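Local structure of oxidoreductase, iron/ascorbate family (Shewanella oneidensis, 3ON7) at residues W123-T126 against I132-K135. The protein probably uses iron(II), 2-oxoglutarate and oxygen to make ethylene, and may also oxidise L-arginine to guanidine and glutamate semialdehyde while forming succinate. Residues are numbered along the deposited sequence; the frame is centred on the assembly and turned at random.
Sequences WIET and IKAK
E125 meets K133 near the C-terminal end of helix 103-126, where the lysine of the short helix 130-133 reaches back over the last turn. Between the side chains the approach is loose, CG of E125 lying 4.3 Å from CG of K133. The carboxylate of E125 does not turn to the lysine: its OE1 accepts a hydrogen bond from the backbone N of L140, at the start of helix 140-144. The main chain of E125 is approached more closely, its O standing 3.2 Å from CE of K133. At T126 the carbonyl does the work, while OG1 bonds back to the O of E122 in the preceding turn. K133 NZ donates to T126 O over 2.9 Å, coming from above the carbonyl plane, 38° out of it. With chi2 and chi3 extended, the lysine chain runs alongside E125, and a bend at chi4 (138°) carries NZ to this oxygen. NZ also bonds S128 O and has a weak, long ion pair with D130. A methionine in place of K133 would probably leave T126 O and S128 O without this shared donor and the turn between the helices less firmly held. The ammonium group thus serves carbonyls at and just beyond the helix end, where the helix dipole would favour a positive charge, and ties the two helices together at the protein surface.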
loop_
_atom_site.group_PDB
_atom_site.type_symbol
_atom_site.label_atom_id
_atom_site.label_comp_id
_atom_site.label_asym_id
_atom_site.label_seq_id
_atom_site.Cartn_x
_atom_site.Cartn_y
_atom_site.Cartn_z
ATOM N N TRP B 123 -14.549 6.423 -31.931
ATOM C CA TRP B 123 -14.650 7.732 -32.581
ATOM C C TRP B 123 -13.337 8.490 -32.497
ATOM O O TRP B 123 -12.876 9.057 -33.482
ATOM C CB TRP B 123 -15.754 8.586 -31.957
ATOM C CG TRP B 123 -17.157 8.178 -32.289
ATOM C CD1 TRP B 123 -17.569 7.096 -33.018
ATOM C CD2 TRP B 123 -18.333 8.831 -31.843
ATOM N NE1 TRP B 123 -18.943 7.058 -33.077
ATOM C CE2 TRP B 123 -19.436 8.106 -32.350
ATOM C CE3 TRP B 123 -18.565 9.976 -31.073
ATOM C CZ2 TRP B 123 -20.757 8.493 -32.113
ATOM C CZ3 TRP B 123 -19.880 10.358 -30.826
ATOM C CH2 TRP B 123 -20.960 9.623 -31.352
ATOM N N ILE B 124 -12.730 8.482 -31.319
ATOM C CA ILE B 124 -11.470 9.190 -31.102
ATOM C C ILE B 124 -10.378 8.632 -32.005
ATOM O O ILE B 124 -9.611 9.392 -32.605
ATOM C CB ILE B 124 -11.050 9.144 -29.623
ATOM C CG1 ILE B 124 -11.997 10.018 -28.775
ATOM C CG2 ILE B 124 -9.611 9.605 -29.456
ATOM C CD1 ILE B 124 -11.921 9.716 -27.276
ATOM N N GLU B 125 -10.325 7.309 -32.130
ATOM C CA GLU B 125 -9.321 6.671 -32.979
ATOM C C GLU B 125 -9.589 6.991 -34.445
ATOM O O GLU B 125 -8.687 7.437 -35.151
ATOM C CB GLU B 125 -9.287 5.163 -32.749
ATOM C CG GLU B 125 -8.038 4.486 -33.359
ATOM C CD GLU B 125 -7.790 3.074 -32.843
ATOM O OE1 GLU B 125 -8.366 2.699 -31.804
ATOM O OE2 GLU B 125 -7.000 2.343 -33.485
ATOM N N THR B 126 -10.834 6.798 -34.885
ATOM C CA THR B 126 -11.220 7.013 -36.279
ATOM C C THR B 126 -10.799 8.404 -36.768
ATOM O O THR B 126 -10.195 8.517 -37.827
ATOM C CB THR B 126 -12.757 6.830 -36.488
ATOM O OG1 THR B 126 -13.108 5.431 -36.407
ATOM C CG2 THR B 126 -13.225 7.436 -37.853
ATOM N N ILE B 132 -0.998 10.044 -35.315
ATOM C CA ILE B 132 -1.448 9.878 -33.940
ATOM C C ILE B 132 -1.982 8.446 -33.744
ATOM O O ILE B 132 -1.669 7.803 -32.740
ATOM C CB ILE B 132 -2.508 10.922 -33.544
ATOM C CG1 ILE B 132 -2.013 12.355 -33.806
ATOM C CG2 ILE B 132 -2.881 10.762 -32.085
ATOM C CD1 ILE B 132 -0.726 12.733 -33.097
ATOM N N LYS B 133 -2.762 7.937 -34.700
ATOM C CA LYS B 133 -3.215 6.534 -34.656
ATOM C C LYS B 133 -2.069 5.583 -34.372
ATOM O O LYS B 133 -2.197 4.695 -33.535
ATOM C CB LYS B 133 -3.868 6.093 -35.972
ATOM C CG LYS B 133 -5.335 6.433 -36.127
ATOM C CD LYS B 133 -5.710 6.608 -37.619
ATOM C CE LYS B 133 -7.211 6.499 -37.856
ATOM N NZ LYS B 133 -7.714 7.523 -38.828
ATOM N N ALA B 134 -0.954 5.771 -35.076
ATOM C CA ALA B 134 0.203 4.875 -34.973
ATOM C C ALA B 134 0.855 4.885 -33.586
ATOM O O ALA B 134 1.618 3.989 -33.264
ATOM C CB ALA B 134 1.243 5.220 -36.045
ATOM N N LYS B 135 0.557 5.890 -32.769
ATOM C CA LYS B 135 1.091 5.945 -31.408
ATOM C C LYS B 135 0.347 5.033 -30.419
ATOM O O LYS B 135 0.891 4.674 -29.386
ATOM C CB LYS B 135 1.100 7.386 -30.904
ATOM C CG LYS B 135 2.073 8.267 -31.660
ATOM C CD LYS B 135 2.232 9.631 -30.988
ATOM C CE LYS B 135 3.079 10.585 -31.835
ATOM N NZ LYS B 135 4.379 9.972 -32.222
#